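Local atomic coordinates of alternansucrase (PDB entry 6HVG), a protein that belongs to glycoside hydrolase family 70, with a TIM-barrel-clan catalytic region flanked by choline-binding-type repeats and a bound calcium ion. Residues A[786-794]-A[831-842]. Sequence-based numbering, arbitrary orientation.
Sequences MEFYYKDQE and LEGGQYMEKGTI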
ATOM      1  N   MET A 786     -13.044  13.688   9.940  1.00 64.52           N
ATOM      2  CA  MET A 786     -13.179  13.220  11.304  1.00 63.63           C
ATOM      3  C   MET A 786     -14.561  13.452  11.869  1.00 62.00           C
ATOM      4  O   MET A 786     -15.052  12.615  12.632  1.00 59.36           O
ATOM      5  CB  MET A 786     -12.122  13.871  12.195  1.00 65.08           C
ATOM      6  CG  MET A 786     -10.753  13.224  12.058  1.00 65.40           C
ATOM      7  SD  MET A 786     -10.793  11.468  12.470  1.00 66.65           S
ATOM      8  CE  MET A 786      -9.037  11.157  12.547  1.00 71.63           C
ATOM      9  N   GLU A 787     -15.191  14.565  11.498  1.00 61.18           N
ATOM     10  CA  GLU A 787     -16.562  14.828  11.951  1.00 64.25           C
ATOM     11  C   GLU A 787     -17.556  13.758  11.450  1.00 63.28           C
ATOM     12  O   GLU A 787     -18.472  13.383  12.188  1.00 63.02           O
ATOM     13  CB  GLU A 787     -17.018  16.252  11.586  1.00 65.58           C
ATOM     14  CG  GLU A 787     -16.372  17.345  12.439  1.00 68.19           C
ATOM     15  CD  GLU A 787     -16.652  17.207  13.954  1.00 72.82           C
ATOM     16  OE1 GLU A 787     -17.832  17.271  14.381  1.00 67.62           O
ATOM     17  OE2 GLU A 787     -15.682  17.032  14.734  1.00 71.17           O
ATOM     18  N   PHE A 788     -17.362  13.254  10.230  1.00 62.52           N
ATOM     19  CA  PHE A 788     -18.206  12.164   9.700  1.00 67.42           C
ATOM     20  C   PHE A 788     -17.901  10.842  10.399  1.00 66.02           C
ATOM     21  O   PHE A 788     -18.807  10.051  10.702  1.00 63.50           O
ATOM     22  CB  PHE A 788     -18.042  12.009   8.167  1.00 69.40           C
ATOM     23  CG  PHE A 788     -18.459  13.232   7.376  1.00 72.52           C
ATOM     24  CD1 PHE A 788     -19.777  13.695   7.421  1.00 73.21           C
ATOM     25  CD2 PHE A 788     -17.534  13.935   6.603  1.00 71.00           C
ATOM     26  CE1 PHE A 788     -20.151  14.833   6.726  1.00 73.23           C
ATOM     27  CE2 PHE A 788     -17.911  15.065   5.903  1.00 71.89           C
ATOM     28  CZ  PHE A 788     -19.218  15.518   5.971  1.00 72.23           C
ATOM     29  N   TYR A 789     -16.607  10.622  10.632  1.00 62.26           N
ATOM     30  CA  TYR A 789     -16.103   9.439  11.325  1.00 58.81           C
ATOM     31  C   TYR A 789     -16.677   9.346  12.740  1.00 57.62           C
ATOM     32  O   TYR A 789     -17.122   8.273  13.160  1.00 57.92           O
ATOM     33  CB  TYR A 789     -14.576   9.498  11.358  1.00 57.93           C
ATOM     34  CG  TYR A 789     -13.865   8.362  12.054  1.00 57.22           C
ATOM     35  CD1 TYR A 789     -13.691   7.142  11.434  1.00 58.50           C
ATOM     36  CD2 TYR A 789     -13.332   8.531  13.318  1.00 58.44           C
ATOM     37  CE1 TYR A 789     -13.014   6.108  12.062  1.00 60.57           C
ATOM     38  CE2 TYR A 789     -12.665   7.504  13.963  1.00 59.58           C
ATOM     39  CZ  TYR A 789     -12.499   6.294  13.325  1.00 60.27           C
ATOM     40  OH  TYR A 789     -11.806   5.272  13.933  1.00 63.70           O
ATOM     41  N   TYR A 790     -16.679  10.471  13.458  1.00 55.55           N
ATOM     42  CA  TYR A 790     -17.305  10.528  14.785  1.00 57.99           C
ATOM     43  C   TYR A 790     -18.818  10.242  14.702  1.00 60.53           C
ATOM     44  O   TYR A 790     -19.347   9.489  15.491  1.00 60.21           O
ATOM     45  CB  TYR A 790     -17.096  11.888  15.470  1.00 56.35           C
ATOM     46  CG  TYR A 790     -15.662  12.358  15.677  1.00 55.69           C
ATOM     47  CD1 TYR A 790     -14.603  11.463  15.855  1.00 54.48           C
ATOM     48  CD2 TYR A 790     -15.375  13.718  15.720  1.00 58.73           C
ATOM     49  CE1 TYR A 790     -13.303  11.914  16.047  1.00 53.09           C
ATOM     50  CE2 TYR A 790     -14.080  14.186  15.911  1.00 59.53           C
ATOM     51  CZ  TYR A 790     -13.049  13.286  16.074  1.00 57.26           C
ATOM     52  OH  TYR A 790     -11.794  13.795  16.275  1.00 53.72           O
ATOM     53  N   LYS A 791     -19.505  10.860  13.745  1.00 66.98           N
ATOM     54  CA  LYS A 791     -20.960  10.678  13.565  1.00 72.91           C
ATOM     55  C   LYS A 791     -21.311   9.211  13.334  1.00 66.98           C
ATOM     56  O   LYS A 791     -22.295   8.706  13.857  1.00 65.96           O
ATOM     57  CB  LYS A 791     -21.452  11.537  12.385  1.00 78.99           C
ATOM     58  CG  LYS A 791     -22.900  11.337  11.948  1.00 85.11           C
ATOM     59  CD  LYS A 791     -23.871  12.162  12.768  1.00 93.78           C
ATOM     60  CE  LYS A 791     -25.313  11.797  12.385  1.00 95.17           C
ATOM     61  NZ  LYS A 791     -25.773  10.443  12.838  1.00 93.84           N
ATOM     62  N   ASP A 792     -20.493   8.543  12.539  1.00 64.93           N
ATOM     63  CA  ASP A 792     -20.648   7.116  12.246  1.00 62.71           C
ATOM     64  C   ASP A 792     -20.370   6.246  13.459  1.00 61.18           C
ATOM     65  O   ASP A 792     -21.083   5.291  13.725  1.00 60.03           O
ATOM     66  CB  ASP A 792     -19.695   6.739  11.112  1.00 62.50           C
ATOM     67  CG  ASP A 792     -19.619   5.247  10.880  1.00 64.39           C
ATOM     68  OD1 ASP A 792     -18.566   4.628  11.207  1.00 66.35           O
ATOM     69  OD2 ASP A 792     -20.614   4.710  10.345  1.00 65.15           O
ATOM     70  N   GLN A 793     -19.320   6.587  14.199  1.00 63.20           N
ATOM     71  CA  GLN A 793     -18.921   5.854  15.400  1.00 61.55           C
ATOM     72  C   GLN A 793     -20.021   5.867  16.478  1.00 63.01           C
ATOM     73  O   GLN A 793     -20.307   4.836  17.086  1.00 61.96           O
ATOM     74  CB  GLN A 793     -17.664   6.495  15.981  1.00 60.57           C
ATOM     75  CG  GLN A 793     -17.132   5.869  17.263  1.00 58.99           C
ATOM     76  CD  GLN A 793     -15.835   6.516  17.717  1.00 58.60           C
ATOM     77  OE1 GLN A 793     -15.713   6.941  18.852  1.00 57.96           O
ATOM     78  NE2 GLN A 793     -14.865   6.603  16.819  1.00 60.20           N
ATOM     79  N   GLU A 794     -20.630   7.031  16.691  1.00 62.81           N
ATOM     80  CA  GLU A 794     -21.629   7.231  17.731  1.00 66.15           C
ATOM     81  C   GLU A 794     -23.055   7.049  17.250  1.00 68.65           C
ATOM     82  O   GLU A 794     -23.997   7.440  17.937  1.00 71.73           O
ATOM     83  CB  GLU A 794     -21.472   8.633  18.322  1.00 67.84           C
ATOM     84  CG  GLU A 794     -20.076   8.873  18.865  1.00 71.69           C
ATOM     85  CD  GLU A 794     -19.932  10.133  19.687  1.00 73.27           C
ATOM     86  OE1 GLU A 794     -20.948  10.826  19.938  1.00 74.26           O
ATOM     87  OE2 GLU A 794     -18.774  10.406  20.072  1.00 69.58           O
ATOM     88  N   LEU A 831     -11.464  10.543  21.421  1.00 55.20           N
ATOM     89  CA  LEU A 831     -11.652  10.638  19.981  1.00 53.61           C
ATOM     90  C   LEU A 831     -10.319  10.812  19.266  1.00 52.90           C
ATOM     91  O   LEU A 831      -9.453  11.578  19.719  1.00 54.35           O
ATOM     92  CB  LEU A 831     -12.577  11.798  19.641  1.00 56.14           C
ATOM     93  CG  LEU A 831     -14.034  11.651  20.093  1.00 55.91           C
ATOM     94  CD1 LEU A 831     -14.801  12.918  19.747  1.00 55.93           C
ATOM     95  CD2 LEU A 831     -14.715  10.420  19.491  1.00 54.71           C
ATOM     96  N   GLU A 832     -10.176  10.120  18.136  1.00 50.58           N
ATOM     97  CA  GLU A 832      -8.886   9.995  17.438  1.00 48.72           C
ATOM     98  C   GLU A 832      -8.357  11.246  16.770  1.00 49.45           C
ATOM     99  O   GLU A 832      -7.167  11.309  16.480  1.00 50.92           O
ATOM    100  CB  GLU A 832      -8.945   8.877  16.406  1.00 48.30           C
ATOM    101  CG  GLU A 832      -8.662   7.516  17.013  1.00 49.10           C
ATOM    102  CD  GLU A 832      -9.270   6.384  16.226  1.00 49.48           C
ATOM    103  OE1 GLU A 832     -10.496   6.342  16.074  1.00 49.01           O
ATOM    104  OE2 GLU A 832      -8.520   5.525  15.760  1.00 51.89           O
ATOM    105  N   GLY A 833      -9.220  12.234  16.533  1.00 51.52           N
ATOM    106  CA  GLY A 833      -8.815  13.502  15.938  1.00 51.75           C
ATOM    107  C   GLY A 833      -8.874  14.672  16.906  1.00 53.48           C
ATOM    108  O   GLY A 833      -9.220  14.524  18.072  1.00 51.38           O
ATOM    109  N   GLY A 834      -8.533  15.852  16.400  1.00 56.16           N
ATOM    110  CA  GLY A 834      -8.566  17.052  17.189  1.00 56.28           C
ATOM    111  C   GLY A 834      -7.500  16.989  18.252  1.00 56.98           C
ATOM    112  O   GLY A 834      -6.436  16.415  18.054  1.00 53.42           O
ATOM    113  N   GLN A 835      -7.815  17.567  19.399  1.00 60.84           N
ATOM    114  CA  GLN A 835      -6.853  17.799  20.461  1.00 58.73           C
ATOM    115  C   GLN A 835      -6.723  16.589  21.380  1.00 56.05           C
ATOM    116  O   GLN A 835      -7.640  15.783  21.483  1.00 57.28           O
ATOM    117  CB  GLN A 835      -7.301  19.027  21.247  1.00 61.33           C
ATOM    118  CG  GLN A 835      -7.231  20.290  20.420  1.00 63.57           C
ATOM    119  CD  GLN A 835      -5.809  20.734  20.167  1.00 63.60           C
ATOM    120  OE1 GLN A 835      -5.447  21.067  19.052  1.00 63.86           O
ATOM    121  NE2 GLN A 835      -4.999  20.752  21.216  1.00 65.70           N
ATOM    122  N   TYR A 836      -5.580  16.467  22.047  1.00 54.64           N
ATOM    123  CA  TYR A 836      -5.304  15.293  22.881  1.00 53.43           C
ATOM    124  C   TYR A 836      -6.230  15.273  24.067  1.00 55.01           C
ATOM    125  O   TYR A 836      -6.288  16.237  24.821  1.00 57.51           O
ATOM    126  CB  TYR A 836      -3.848  15.273  23.358  1.00 52.77           C
ATOM    127  CG  TYR A 836      -3.441  13.980  24.044  1.00 52.25           C
ATOM    128  CD1 TYR A 836      -3.417  12.777  23.356  1.00 51.28           C
ATOM    129  CD2 TYR A 836      -3.085  13.960  25.384  1.00 51.58           C
ATOM    130  CE1 TYR A 836      -3.048  11.607  23.977  1.00 48.26           C
ATOM    131  CE2 TYR A 836      -2.702  12.786  26.010  1.00 48.18           C
ATOM    132  CZ  TYR A 836      -2.691  11.616  25.303  1.00 47.57           C
ATOM    133  OH  TYR A 836      -2.327  10.449  25.930  1.00 48.62           O
ATOM    134  N   MET A 837      -6.967  14.173  24.217  1.00 58.79           N
ATOM    135  CA  MET A 837      -7.926  14.000  25.301  1.00 60.76           C
ATOM    136  C   MET A 837      -9.023  15.064  25.300  1.00 62.87           C
ATOM    137  O   MET A 837      -9.546  15.415  26.353  1.00 64.39           O
ATOM    138  CB  MET A 837      -7.186  13.975  26.644  1.00 62.88           C
ATOM    139  CG  MET A 837      -7.096  12.585  27.237  1.00 64.80           C
ATOM    140  SD  MET A 837      -5.881  12.471  28.573  1.00 59.62           S
ATOM    141  CE  MET A 837      -5.013  11.076  27.854  1.00 66.26           C
ATOM    142  N   GLU A 838      -9.371  15.572  24.119  1.00 64.62           N
ATOM    143  CA  GLU A 838     -10.349  16.659  24.019  1.00 68.61           C
ATOM    144  C   GLU A 838     -11.733  16.217  24.438  1.00 65.57           C
ATOM    145  O   GLU A 838     -12.477  16.987  25.064  1.00 68.58           O
ATOM    146  CB  GLU A 838     -10.435  17.219  22.593  1.00 73.36           C
ATOM    147  CG  GLU A 838     -11.366  18.423  22.483  1.00 79.97           C
ATOM    148  CD  GLU A 838     -11.154  19.237  21.227  1.00 85.22           C
ATOM    149  OE1 GLU A 838     -11.307  18.668  20.122  1.00 89.97           O
ATOM    150  OE2 GLU A 838     -10.843  20.445  21.359  1.00 88.78           O
ATOM    151  N   LYS A 839     -12.089  14.997  24.050  1.00 60.31           N
ATOM    152  CA  LYS A 839     -13.405  14.478  24.307  1.00 62.07           C
ATOM    153  C   LYS A 839     -13.356  12.964  24.397  1.00 59.86           C
ATOM    154  O   LYS A 839     -12.831  12.325  23.515  1.00 59.10           O
ATOM    155  CB  LYS A 839     -14.364  14.912  23.194  1.00 65.98           C
ATOM    156  CG  LYS A 839     -15.834  14.664  23.528  1.00 72.94           C
ATOM    157  CD  LYS A 839     -16.744  14.870  22.329  1.00 75.48           C
ATOM    158  CE  LYS A 839     -18.161  14.415  22.636  1.00 77.52           C
ATOM    159  NZ  LYS A 839     -18.996  14.401  21.402  1.00 77.48           N
ATOM    160  N   GLY A 840     -13.916  12.397  25.465  1.00 58.18           N
ATOM    161  CA  GLY A 840     -14.017  10.955  25.607  1.00 54.08           C
ATOM    162  C   GLY A 840     -14.928  10.367  24.560  1.00 52.59           C
ATOM    163  O   GLY A 840     -15.728  11.078  23.967  1.00 55.79           O
ATOM    164  N   THR A 841     -14.790   9.061  24.331  1.00 50.55           N
ATOM    165  CA  THR A 841     -15.644   8.315  23.423  1.00 49.17           C
ATOM    166  C   THR A 841     -16.818   7.770  24.196  1.00 49.45           C
ATOM    167  O   THR A 841     -16.830   7.790  25.429  1.00 50.95           O
ATOM    168  CB  THR A 841     -14.923   7.086  22.820  1.00 49.95           C
ATOM    169  OG1 THR A 841     -14.627   6.141  23.853  1.00 48.31           O
ATOM    170  CG2 THR A 841     -13.647   7.466  22.117  1.00 48.62           C
ATOM    171  N   ILE A 842     -17.797   7.242  23.473  1.00 50.21           N
ATOM    172  CA  ILE A 842     -18.952   6.642  24.130  1.00 52.69           C
ATOM    173  C   ILE A 842     -18.590   5.347  24.880  1.00 53.63           C
ATOM    174  O   ILE A 842     -19.268   4.935  25.828  1.00 54.81           O
ATOM    175  CB  ILE A 842     -20.136   6.409  23.162  1.00 53.62           C
ATOM    176  CG1 ILE A 842     -19.787   5.417  22.053  1.00 53.45           C
ATOM    177  CG2 ILE A 842     -20.601   7.729  22.560  1.00 53.18           C
ATOM    178  CD1 ILE A 842     -21.019   4.905  21.309  1.00 53.75           C
TER
HETATM  179  O   HOH W   1     -11.877   7.820  17.899  1.00 50.00           O
HETATM  180  O   HOH W   2     -17.581   7.920  20.642  1.00 60.77           O
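Tyr790 and Leu831 make the tight centre of this contact, where helix 779-793 packs on the loop between helices 826-829 and 844-857, just beyond strand 821-825 of the (beta/alpha)8 TIM barrel of glycoside hydrolase family 70. Leu831 CD1 sits over the middle of the Tyr790 ring, 3.9 Å from its centroid and only 2° off the normal, a CH-pi contact; on the opposite face lies the ring's own helix carbonyl, Met786 O, toward the rim. At the ring edge, Gly833 N donates a weak hydrogen bond to Tyr790 OH.

Deeper in, Tyr789 OH donates to Glu832 OE1 at 2.7 Å, on the syn side but 24° out of the carboxylate plane. Tyr789 CG is anti to its own backbone N (chi1 179°), directing the ring toward Pro759 and Ile760 of helix 757-766. Glu832 OE1 also accepts from a water, while OE2 takes a salt bridge from Arg750 and a hydrogen bond from Tyr825; with both oxygens gripped, the carboxylate's rotation is probably fixed.

The looser, solvent side is that of exposed Lys839, whose NZ stays 4.2 Å from Glu794 OE2, too far for a salt bridge. Glu794 slides past Ile842, CD 3.8 Å from CG2. Gln793, whose NE2 also bonds Asn803, joins in through water: one molecule donates to Gln793 OE1 and Glu794 OE2 and accepts from Ile842 N at 2.9 Å.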